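Local structure of prephenate dehydrogenase (Aquifex aeolicus, 2G5C) at residues F65-A79 and V92-L106. The protein probably catalyses the NAD-dependent oxidative decarboxylation of prephenate to 3-(4-hydroxyphenyl)pyruvate, a step on the way to L-tyrosine. Sequence-based numbering, arbitrary orientation.
Sequences FVMLSSPVRTFREIA and VTDQGSVKGKLVYDL. With NAD (nicotinamide-adenine-dinucleotide), chain E.
Phe75 turns the edge of its ring on Asp94 where two neighbouring strand-helix units of the Rossmann fold meet; strands 65-68 and 92-94 run parallel, and their helices pack side by side on one face of the sheet. Phe75 CE2 lies 3.2 Å from Asp94 OD2, with ring and carboxylate planes nearly perpendicular (87°), while Leu68 CB and Val72 CA lie over opposite faces of the ring, each offset toward its rim. The same OD2 takes a salt bridge from Lys99 NZ, and Gly117 N holds OD1, so the buried carboxylate is fixed at both oxygens. Beyond the ring, Leu102 CD2 sits 3.7 Å from Val72 CG1, and CD1 lies over one face of the Arg76 guanidinium. Leu106 CD2 rests against Ala79 CB. On the other side of the sheet, Met67 (a selenomethionine), bent at chi2 and chi3 (68° and 74°), brings SE to 3.5 Å from Gln95 CG. Past the strands' C-terminal ends, Ser70 O accepts a bond from O3D of the nicotinamide ribose of NAD, and Ser97 N and OG meet its O2D. Arg76, extended from CG to NE, also salt-bridges Glu236 of helix 227-236 through NH2; it grips Asp105 OD2 side-on, NE from above the carboxylate plane, NH2 at the anti lone pair, 2.7 Å away.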
ATOM      1  N   PHE A  65     -10.723  26.338 -26.441  1.00 30.35           N
ATOM      2  CA  PHE A  65      -9.850  25.578 -25.552  1.00 29.34           C
ATOM      3  C   PHE A  65     -10.705  24.475 -24.928  1.00 26.65           C
ATOM      4  O   PHE A  65     -11.632  24.757 -24.180  1.00 26.32           O
ATOM      5  CB  PHE A  65      -9.286  26.484 -24.455  1.00 31.40           C
ATOM      6  CG  PHE A  65      -8.164  25.863 -23.677  1.00 33.42           C
ATOM      7  CD1 PHE A  65      -6.864  25.890 -24.169  1.00 33.59           C
ATOM      8  CD2 PHE A  65      -8.412  25.218 -22.469  1.00 34.13           C
ATOM      9  CE1 PHE A  65      -5.823  25.283 -23.468  1.00 36.95           C
ATOM     10  CE2 PHE A  65      -7.378  24.605 -21.760  1.00 36.38           C
ATOM     11  CZ  PHE A  65      -6.082  24.638 -22.259  1.00 36.55           C
ATOM     12  N   VAL A  66     -10.397  23.224 -25.241  1.00 25.70           N
ATOM     13  CA  VAL A  66     -11.172  22.106 -24.724  1.00 25.40           C
ATOM     14  C   VAL A  66     -10.358  21.141 -23.860  1.00 25.02           C
ATOM     15  O   VAL A  66      -9.262  20.730 -24.234  1.00 25.10           O
ATOM     16  CB  VAL A  66     -11.817  21.323 -25.888  1.00 25.10           C
ATOM     17  CG1 VAL A  66     -12.697  20.206 -25.352  1.00 23.80           C
ATOM     18  CG2 VAL A  66     -12.634  22.277 -26.757  1.00 23.81           C
HETATM   19  N   MSE A  67     -10.909  20.786 -22.702  1.00 25.70           N
HETATM   20  CA  MSE A  67     -10.245  19.861 -21.783  1.00 25.08           C
HETATM   21  C   MSE A  67     -11.078  18.598 -21.611  1.00 24.11           C
HETATM   22  O   MSE A  67     -12.072  18.594 -20.886  1.00 23.63           O
HETATM   23  CB  MSE A  67     -10.032  20.520 -20.416  1.00 26.13           C
HETATM   24  CG  MSE A  67      -9.405  19.594 -19.358  1.00 27.46           C
HETATM   25 SE   MSE A  67      -7.568  19.120 -19.747  1.00 33.75          SE
HETATM   26  CE  MSE A  67      -6.751  20.811 -19.307  1.00 28.17           C
ATOM     27  N   LEU A  68     -10.671  17.530 -22.291  1.00 23.56           N
ATOM     28  CA  LEU A  68     -11.367  16.257 -22.204  1.00 22.53           C
ATOM     29  C   LEU A  68     -11.143  15.694 -20.801  1.00 23.49           C
ATOM     30  O   LEU A  68     -10.016  15.350 -20.420  1.00 21.37           O
ATOM     31  CB  LEU A  68     -10.837  15.299 -23.274  1.00 22.14           C
ATOM     32  CG  LEU A  68     -11.017  15.809 -24.710  1.00 22.22           C
ATOM     33  CD1 LEU A  68     -10.399  14.823 -25.681  1.00 22.04           C
ATOM     34  CD2 LEU A  68     -12.495  15.998 -25.016  1.00 19.79           C
ATOM     35  N   SER A  69     -12.227  15.615 -20.037  1.00 22.34           N
ATOM     36  CA  SER A  69     -12.169  15.145 -18.663  1.00 23.60           C
ATOM     37  C   SER A  69     -13.206  14.071 -18.383  1.00 24.14           C
ATOM     38  O   SER A  69     -13.624  13.877 -17.243  1.00 25.74           O
ATOM     39  CB  SER A  69     -12.379  16.330 -17.726  1.00 24.28           C
ATOM     40  OG  SER A  69     -11.563  17.418 -18.129  1.00 27.69           O
ATOM     41  N   SER A  70     -13.627  13.384 -19.437  1.00 24.54           N
ATOM     42  CA  SER A  70     -14.598  12.307 -19.326  1.00 23.60           C
ATOM     43  C   SER A  70     -13.811  10.996 -19.381  1.00 24.48           C
ATOM     44  O   SER A  70     -12.585  11.010 -19.460  1.00 21.42           O
ATOM     45  CB  SER A  70     -15.591  12.384 -20.494  1.00 24.38           C
ATOM     46  OG  SER A  70     -14.911  12.411 -21.742  1.00 23.70           O
ATOM     47  N   PRO A  71     -14.497   9.849 -19.310  1.00 24.46           N
ATOM     48  CA  PRO A  71     -13.751   8.587 -19.368  1.00 25.49           C
ATOM     49  C   PRO A  71     -12.981   8.454 -20.684  1.00 27.30           C
ATOM     50  O   PRO A  71     -13.486   8.818 -21.751  1.00 27.84           O
ATOM     51  CB  PRO A  71     -14.849   7.541 -19.213  1.00 26.96           C
ATOM     52  CG  PRO A  71     -15.805   8.226 -18.272  1.00 25.97           C
ATOM     53  CD  PRO A  71     -15.882   9.622 -18.861  1.00 25.64           C
ATOM     54  N   VAL A  72     -11.755   7.946 -20.616  1.00 26.58           N
ATOM     55  CA  VAL A  72     -10.949   7.795 -21.823  1.00 27.14           C
ATOM     56  C   VAL A  72     -11.696   7.039 -22.922  1.00 27.49           C
ATOM     57  O   VAL A  72     -11.491   7.293 -24.108  1.00 28.30           O
ATOM     58  CB  VAL A  72      -9.608   7.076 -21.519  1.00 27.99           C
ATOM     59  CG1 VAL A  72      -8.926   6.659 -22.816  1.00 26.43           C
ATOM     60  CG2 VAL A  72      -8.693   8.011 -20.741  1.00 25.96           C
ATOM     61  N   ARG A  73     -12.562   6.111 -22.529  1.00 28.72           N
ATOM     62  CA  ARG A  73     -13.339   5.341 -23.496  1.00 29.44           C
ATOM     63  C   ARG A  73     -14.211   6.245 -24.361  1.00 27.46           C
ATOM     64  O   ARG A  73     -14.604   5.862 -25.458  1.00 27.10           O
ATOM     65  CB  ARG A  73     -14.246   4.337 -22.780  1.00 34.18           C
ATOM     66  CG  ARG A  73     -13.572   3.052 -22.329  1.00 41.35           C
ATOM     67  CD  ARG A  73     -13.228   2.140 -23.509  1.00 45.81           C
ATOM     68  NE  ARG A  73     -12.776   0.821 -23.065  1.00 48.16           N
ATOM     69  CZ  ARG A  73     -13.558  -0.083 -22.482  1.00 50.84           C
ATOM     70  NH1 ARG A  73     -14.842   0.175 -22.270  1.00 51.28           N
ATOM     71  NH2 ARG A  73     -13.056  -1.252 -22.103  1.00 52.88           N
ATOM     72  N   THR A  74     -14.512   7.441 -23.868  1.00 26.28           N
ATOM     73  CA  THR A  74     -15.372   8.373 -24.600  1.00 25.13           C
ATOM     74  C   THR A  74     -14.637   9.372 -25.485  1.00 25.37           C
ATOM     75  O   THR A  74     -15.257  10.062 -26.300  1.00 25.39           O
ATOM     76  CB  THR A  74     -16.269   9.179 -23.636  1.00 23.73           C
ATOM     77  OG1 THR A  74     -15.461  10.054 -22.836  1.00 23.07           O
ATOM     78  CG2 THR A  74     -17.050   8.245 -22.731  1.00 23.42           C
ATOM     79  N   PHE A  75     -13.324   9.454 -25.324  1.00 25.18           N
ATOM     80  CA  PHE A  75     -12.521  10.393 -26.094  1.00 26.80           C
ATOM     81  C   PHE A  75     -12.657  10.261 -27.609  1.00 27.86           C
ATOM     82  O   PHE A  75     -12.917  11.247 -28.295  1.00 27.69           O
ATOM     83  CB  PHE A  75     -11.047  10.264 -25.695  1.00 25.43           C
ATOM     84  CG  PHE A  75     -10.727  10.836 -24.333  1.00 25.55           C
ATOM     85  CD1 PHE A  75     -11.725  11.002 -23.372  1.00 24.63           C
ATOM     86  CD2 PHE A  75      -9.419  11.185 -24.008  1.00 24.13           C
ATOM     87  CE1 PHE A  75     -11.426  11.508 -22.106  1.00 23.60           C
ATOM     88  CE2 PHE A  75      -9.106  11.691 -22.748  1.00 24.56           C
ATOM     89  CZ  PHE A  75     -10.111  11.854 -21.792  1.00 24.36           C
ATOM     90  N   ARG A  76     -12.485   9.051 -28.131  1.00 29.32           N
ATOM     91  CA  ARG A  76     -12.570   8.850 -29.575  1.00 32.29           C
ATOM     92  C   ARG A  76     -13.919   9.255 -30.174  1.00 33.08           C
ATOM     93  O   ARG A  76     -13.962   9.917 -31.212  1.00 33.93           O
ATOM     94  CB  ARG A  76     -12.242   7.394 -29.923  1.00 32.83           C
ATOM     95  CG  ARG A  76     -10.788   7.014 -29.654  1.00 33.32           C
ATOM     96  CD  ARG A  76     -10.499   5.581 -30.074  1.00 36.47           C
ATOM     97  NE  ARG A  76      -9.097   5.198 -29.891  1.00 38.09           N
ATOM     98  CZ  ARG A  76      -8.519   4.972 -28.714  1.00 37.74           C
ATOM     99  NH1 ARG A  76      -9.211   5.086 -27.591  1.00 38.01           N
ATOM    100  NH2 ARG A  76      -7.242   4.621 -28.661  1.00 38.09           N
ATOM    101  N   GLU A  77     -15.011   8.872 -29.519  1.00 33.75           N
ATOM    102  CA  GLU A  77     -16.351   9.209 -29.998  1.00 35.01           C
ATOM    103  C   GLU A  77     -16.618  10.710 -29.945  1.00 33.98           C
ATOM    104  O   GLU A  77     -17.175  11.283 -30.880  1.00 34.70           O
ATOM    105  CB  GLU A  77     -17.410   8.476 -29.169  1.00 38.44           C
ATOM    106  CG  GLU A  77     -17.274   8.699 -27.671  1.00 44.51           C
ATOM    107  CD  GLU A  77     -18.366   8.020 -26.866  1.00 47.66           C
ATOM    108  OE1 GLU A  77     -19.509   8.523 -26.873  1.00 48.40           O
ATOM    109  OE2 GLU A  77     -18.077   6.980 -26.229  1.00 49.24           O
ATOM    110  N   ILE A  78     -16.224  11.343 -28.844  1.00 32.47           N
ATOM    111  CA  ILE A  78     -16.420  12.779 -28.663  1.00 31.94           C
ATOM    112  C   ILE A  78     -15.546  13.591 -29.627  1.00 32.46           C
ATOM    113  O   ILE A  78     -16.003  14.573 -30.222  1.00 32.47           O
ATOM    114  CB  ILE A  78     -16.094  13.198 -27.203  1.00 32.34           C
ATOM    115  CG1 ILE A  78     -17.014  12.455 -26.231  1.00 31.80           C
ATOM    116  CG2 ILE A  78     -16.271  14.698 -27.027  1.00 31.34           C
ATOM    117  CD1 ILE A  78     -16.723  12.742 -24.769  1.00 31.45           C
ATOM    118  N   ALA A  79     -14.292  13.174 -29.783  1.00 30.49           N
ATOM    119  CA  ALA A  79     -13.361  13.871 -30.666  1.00 31.86           C
ATOM    120  C   ALA A  79     -13.890  13.954 -32.095  1.00 31.98           C
ATOM    121  O   ALA A  79     -13.803  15.002 -32.737  1.00 32.23           O
ATOM    122  CB  ALA A  79     -11.996  13.171 -30.653  1.00 31.23           C
ATOM    123  N   VAL A  92      -7.375  21.438 -28.265  1.00 25.39           N
ATOM    124  CA  VAL A  92      -7.988  20.356 -27.500  1.00 25.58           C
ATOM    125  C   VAL A  92      -6.930  19.533 -26.775  1.00 25.92           C
ATOM    126  O   VAL A  92      -6.004  19.017 -27.400  1.00 23.71           O
ATOM    127  CB  VAL A  92      -8.794  19.402 -28.406  1.00 25.08           C
ATOM    128  CG1 VAL A  92      -9.403  18.278 -27.565  1.00 25.29           C
ATOM    129  CG2 VAL A  92      -9.885  20.170 -29.140  1.00 27.07           C
ATOM    130  N   THR A  93      -7.080  19.409 -25.458  1.00 24.24           N
ATOM    131  CA  THR A  93      -6.132  18.641 -24.654  1.00 24.30           C
ATOM    132  C   THR A  93      -6.936  17.774 -23.678  1.00 23.87           C
ATOM    133  O   THR A  93      -8.145  17.948 -23.557  1.00 21.64           O
ATOM    134  CB  THR A  93      -5.148  19.599 -23.912  1.00 24.41           C
ATOM    135  OG1 THR A  93      -4.080  18.845 -23.323  1.00 26.67           O
ATOM    136  CG2 THR A  93      -5.872  20.399 -22.843  1.00 27.22           C
ATOM    137  N   ASP A  94      -6.287  16.835 -22.994  1.00 23.11           N
ATOM    138  CA  ASP A  94      -7.023  15.963 -22.079  1.00 24.38           C
ATOM    139  C   ASP A  94      -6.390  15.755 -20.700  1.00 24.63           C
ATOM    140  O   ASP A  94      -5.360  16.346 -20.362  1.00 24.47           O
ATOM    141  CB  ASP A  94      -7.251  14.595 -22.743  1.00 24.71           C
ATOM    142  CG  ASP A  94      -5.970  13.752 -22.824  1.00 29.17           C
ATOM    143  OD1 ASP A  94      -4.935  14.262 -23.320  1.00 29.74           O
ATOM    144  OD2 ASP A  94      -6.002  12.573 -22.399  1.00 27.96           O
ATOM    145  N   GLN A  95      -7.039  14.906 -19.910  1.00 25.93           N
ATOM    146  CA  GLN A  95      -6.593  14.563 -18.563  1.00 25.53           C
ATOM    147  C   GLN A  95      -6.519  13.048 -18.417  1.00 24.88           C
ATOM    148  O   GLN A  95      -6.189  12.540 -17.345  1.00 28.32           O
ATOM    149  CB  GLN A  95      -7.575  15.111 -17.521  1.00 26.20           C
ATOM    150  CG  GLN A  95      -7.528  16.612 -17.349  1.00 26.98           C
ATOM    151  CD  GLN A  95      -8.276  17.078 -16.112  1.00 25.72           C
ATOM    152  OE1 GLN A  95      -9.480  17.335 -16.152  1.00 26.24           O
ATOM    153  NE2 GLN A  95      -7.560  17.177 -14.999  1.00 24.01           N
ATOM    154  N   GLY A  96      -6.833  12.332 -19.493  1.00 23.27           N
ATOM    155  CA  GLY A  96      -6.813  10.877 -19.466  1.00 23.52           C
ATOM    156  C   GLY A  96      -5.606  10.285 -18.758  1.00 23.77           C
ATOM    157  O   GLY A  96      -4.508  10.834 -18.841  1.00 23.31           O
ATOM    158  N   SER A  97      -5.817   9.168 -18.064  1.00 22.97           N
ATOM    159  CA  SER A  97      -4.757   8.486 -17.323  1.00 24.79           C
ATOM    160  C   SER A  97      -3.825   7.736 -18.260  1.00 23.38           C
ATOM    161  O   SER A  97      -2.692   7.417 -17.898  1.00 25.09           O
ATOM    162  CB  SER A  97      -5.358   7.490 -16.323  1.00 23.97           C
ATOM    163  OG  SER A  97      -6.130   8.146 -15.334  1.00 31.97           O
ATOM    164  N   VAL A  98      -4.318   7.431 -19.454  1.00 22.45           N
ATOM    165  CA  VAL A  98      -3.519   6.725 -20.444  1.00 22.72           C
ATOM    166  C   VAL A  98      -3.288   7.605 -21.669  1.00 21.80           C
ATOM    167  O   VAL A  98      -4.097   8.470 -21.996  1.00 20.88           O
ATOM    168  CB  VAL A  98      -4.200   5.404 -20.898  1.00 23.84           C
ATOM    169  CG1 VAL A  98      -4.409   4.483 -19.702  1.00 22.06           C
ATOM    170  CG2 VAL A  98      -5.526   5.704 -21.577  1.00 23.70           C
ATOM    171  N   LYS A  99      -2.163   7.383 -22.332  1.00 22.73           N
ATOM    172  CA  LYS A  99      -1.814   8.131 -23.528  1.00 21.94           C
ATOM    173  C   LYS A  99      -1.586   7.071 -24.600  1.00 22.87           C
ATOM    174  O   LYS A  99      -2.541   6.483 -25.099  1.00 22.66           O
ATOM    175  CB  LYS A  99      -0.545   8.955 -23.278  1.00 21.96           C
ATOM    176  CG  LYS A  99      -0.688  10.026 -22.182  1.00 21.73           C
ATOM    177  CD  LYS A  99      -1.265  11.359 -22.697  1.00 22.46           C
ATOM    178  CE  LYS A  99      -2.753  11.295 -23.058  1.00 24.32           C
ATOM    179  NZ  LYS A  99      -3.668  11.326 -21.869  1.00 25.01           N
ATOM    180  N   GLY A 100      -0.329   6.806 -24.931  1.00 25.24           N
ATOM    181  CA  GLY A 100      -0.037   5.788 -25.923  1.00 24.66           C
ATOM    182  C   GLY A 100      -0.804   5.959 -27.217  1.00 26.43           C
ATOM    183  O   GLY A 100      -0.867   7.058 -27.767  1.00 24.69           O
ATOM    184  N   LYS A 101      -1.395   4.868 -27.694  1.00 29.16           N
ATOM    185  CA  LYS A 101      -2.152   4.877 -28.941  1.00 31.91           C
ATOM    186  C   LYS A 101      -3.257   5.929 -28.987  1.00 32.17           C
ATOM    187  O   LYS A 101      -3.580   6.456 -30.055  1.00 31.98           O
ATOM    188  CB  LYS A 101      -2.756   3.497 -29.202  1.00 35.29           C
ATOM    189  CG  LYS A 101      -3.421   3.376 -30.561  1.00 38.33           C
ATOM    190  CD  LYS A 101      -3.845   1.947 -30.851  1.00 41.71           C
ATOM    191  CE  LYS A 101      -4.316   1.807 -32.292  1.00 44.34           C
ATOM    192  NZ  LYS A 101      -3.241   2.176 -33.264  1.00 43.62           N
ATOM    193  N   LEU A 102      -3.834   6.230 -27.829  1.00 30.65           N
ATOM    194  CA  LEU A 102      -4.904   7.216 -27.747  1.00 29.72           C
ATOM    195  C   LEU A 102      -4.481   8.571 -28.299  1.00 29.33           C
ATOM    196  O   LEU A 102      -5.278   9.276 -28.913  1.00 29.07           O
ATOM    197  CB  LEU A 102      -5.349   7.391 -26.297  1.00 29.67           C
ATOM    198  CG  LEU A 102      -6.341   8.528 -26.052  1.00 30.00           C
ATOM    199  CD1 LEU A 102      -7.708   8.151 -26.620  1.00 28.12           C
ATOM    200  CD2 LEU A 102      -6.441   8.805 -24.560  1.00 30.98           C
ATOM    201  N   VAL A 103      -3.226   8.939 -28.069  1.00 28.89           N
ATOM    202  CA  VAL A 103      -2.728  10.220 -28.537  1.00 28.36           C
ATOM    203  C   VAL A 103      -2.677  10.304 -30.057  1.00 28.98           C
ATOM    204  O   VAL A 103      -3.021  11.333 -30.628  1.00 28.91           O
ATOM    205  CB  VAL A 103      -1.325  10.521 -27.972  1.00 27.42           C
ATOM    206  CG1 VAL A 103      -0.763  11.777 -28.615  1.00 26.15           C
ATOM    207  CG2 VAL A 103      -1.406  10.706 -26.465  1.00 26.79           C
ATOM    208  N   TYR A 104      -2.252   9.225 -30.706  1.00 29.29           N
ATOM    209  CA  TYR A 104      -2.167   9.206 -32.162  1.00 32.33           C
ATOM    210  C   TYR A 104      -3.549   9.153 -32.800  1.00 32.76           C
ATOM    211  O   TYR A 104      -3.772   9.742 -33.860  1.00 31.68           O
ATOM    212  CB  TYR A 104      -1.321   8.018 -32.631  1.00 33.68           C
ATOM    213  CG  TYR A 104       0.085   8.037 -32.069  1.00 33.41           C
ATOM    214  CD1 TYR A 104       0.952   9.095 -32.345  1.00 33.92           C
ATOM    215  CD2 TYR A 104       0.536   7.018 -31.234  1.00 34.25           C
ATOM    216  CE1 TYR A 104       2.232   9.140 -31.798  1.00 33.34           C
ATOM    217  CE2 TYR A 104       1.816   7.053 -30.682  1.00 33.77           C
ATOM    218  CZ  TYR A 104       2.655   8.116 -30.966  1.00 33.66           C
ATOM    219  OH  TYR A 104       3.911   8.169 -30.404  1.00 34.22           O
ATOM    220  N   ASP A 105      -4.479   8.449 -32.162  1.00 32.84           N
ATOM    221  CA  ASP A 105      -5.829   8.365 -32.704  1.00 34.41           C
ATOM    222  C   ASP A 105      -6.509   9.726 -32.608  1.00 34.33           C
ATOM    223  O   ASP A 105      -7.233  10.131 -33.521  1.00 34.40           O
ATOM    224  CB  ASP A 105      -6.666   7.317 -31.959  1.00 36.00           C
ATOM    225  CG  ASP A 105      -6.122   5.914 -32.120  1.00 37.48           C
ATOM    226  OD1 ASP A 105      -5.532   5.620 -33.180  1.00 39.39           O
ATOM    227  OD2 ASP A 105      -6.294   5.097 -31.191  1.00 40.97           O
ATOM    228  N   LEU A 106      -6.276  10.432 -31.505  1.00 32.85           N
ATOM    229  CA  LEU A 106      -6.876  11.746 -31.327  1.00 33.61           C
ATOM    230  C   LEU A 106      -6.272  12.761 -32.293  1.00 34.32           C
ATOM    231  O   LEU A 106      -6.971  13.667 -32.757  1.00 32.84           O
ATOM    232  CB  LEU A 106      -6.724  12.220 -29.875  1.00 34.52           C
ATOM    233  CG  LEU A 106      -7.525  11.397 -28.854  1.00 35.39           C
ATOM    234  CD1 LEU A 106      -7.419  12.029 -27.469  1.00 36.19           C
ATOM    235  CD2 LEU A 106      -8.985  11.328 -29.281  1.00 34.63           C
TER
HETATM  236  PA  NAD E3686     -15.843  11.437 -12.662  1.00 33.72           P
HETATM  237  O1A NAD E3686     -15.810  12.278 -11.455  1.00 31.02           O
HETATM  238  O2A NAD E3686     -16.664  10.169 -12.570  1.00 30.42           O
HETATM  239  O5B NAD E3686     -16.343  12.373 -13.849  1.00 32.16           O
HETATM  240  C5B NAD E3686     -16.491  11.849 -15.137  1.00 31.31           C
HETATM  241  C4B NAD E3686     -17.566  12.634 -15.867  1.00 28.47           C
HETATM  242  O4B NAD E3686     -17.671  12.017 -17.123  1.00 30.43           O
HETATM  243  C3B NAD E3686     -18.962  12.507 -15.217  1.00 30.82           C
HETATM  244  O3B NAD E3686     -19.493  13.768 -14.829  1.00 29.46           O
HETATM  245  C2B NAD E3686     -19.775  11.777 -16.289  1.00 31.01           C
HETATM  246  O2B NAD E3686     -21.156  12.071 -16.330  1.00 30.47           O
HETATM  247  C1B NAD E3686     -18.999  12.191 -17.516  1.00 30.12           C
HETATM  248  N9A NAD E3686     -19.177  11.437 -18.770  1.00 30.09           N
HETATM  249  C8A NAD E3686     -19.264  10.079 -18.969  1.00 27.82           C
HETATM  250  N7A NAD E3686     -19.419   9.846 -20.284  1.00 30.08           N
HETATM  251  C5A NAD E3686     -19.432  11.031 -20.934  1.00 30.74           C
HETATM  252  C6A NAD E3686     -19.559  11.413 -22.278  1.00 28.94           C
HETATM  253  N6A NAD E3686     -19.704  10.510 -23.232  1.00 30.57           N
HETATM  254  N1A NAD E3686     -19.532  12.767 -22.618  1.00 30.91           N
HETATM  255  C2A NAD E3686     -19.380  13.744 -21.632  1.00 30.49           C
HETATM  256  N3A NAD E3686     -19.254  13.375 -20.300  1.00 33.27           N
HETATM  257  C4A NAD E3686     -19.281  12.041 -19.974  1.00 30.27           C
HETATM  258  O3  NAD E3686     -14.337  11.015 -13.141  1.00 33.51           O
HETATM  259  PN  NAD E3686     -12.985  11.827 -12.832  1.00 35.85           P
HETATM  260  O1N NAD E3686     -13.297  13.270 -12.825  1.00 33.26           O
HETATM  261  O2N NAD E3686     -12.400  11.273 -11.580  1.00 36.82           O
HETATM  262  O5D NAD E3686     -11.937  11.491 -14.012  1.00 39.31           O
HETATM  263  C5D NAD E3686     -12.183  11.876 -15.351  1.00 37.72           C
HETATM  264  C4D NAD E3686     -10.996  11.563 -16.289  1.00 36.50           C
HETATM  265  O4D NAD E3686      -9.779  11.957 -15.677  1.00 37.28           O
HETATM  266  C3D NAD E3686     -10.787  10.111 -16.743  1.00 37.26           C
HETATM  267  O3D NAD E3686     -10.620  10.099 -18.162  1.00 36.27           O
HETATM  268  C2D NAD E3686      -9.533   9.625 -16.033  1.00 37.35           C
HETATM  269  O2D NAD E3686      -8.772   8.707 -16.812  1.00 34.62           O
HETATM  270  C1D NAD E3686      -8.808  10.931 -15.715  1.00 36.28           C
HETATM  271  N1N NAD E3686      -8.033  10.976 -14.436  1.00 37.05           N
HETATM  272  C2N NAD E3686      -8.686  10.629 -13.255  1.00 37.34           C
HETATM  273  C3N NAD E3686      -7.990  10.660 -12.039  1.00 38.73           C
HETATM  274  C7N NAD E3686      -8.709  10.284 -10.776  1.00 39.37           C
HETATM  275  O7N NAD E3686      -8.002  10.325  -9.607  1.00 41.08           O
HETATM  276  N7N NAD E3686      -9.979   9.920 -10.739  1.00 39.82           N
HETATM  277  C4N NAD E3686      -6.622  11.049 -12.037  1.00 38.80           C
HETATM  278  C5N NAD E3686      -5.971  11.399 -13.241  1.00 37.80           C
HETATM  279  C6N NAD E3686      -6.695  11.358 -14.444  1.00 38.49           C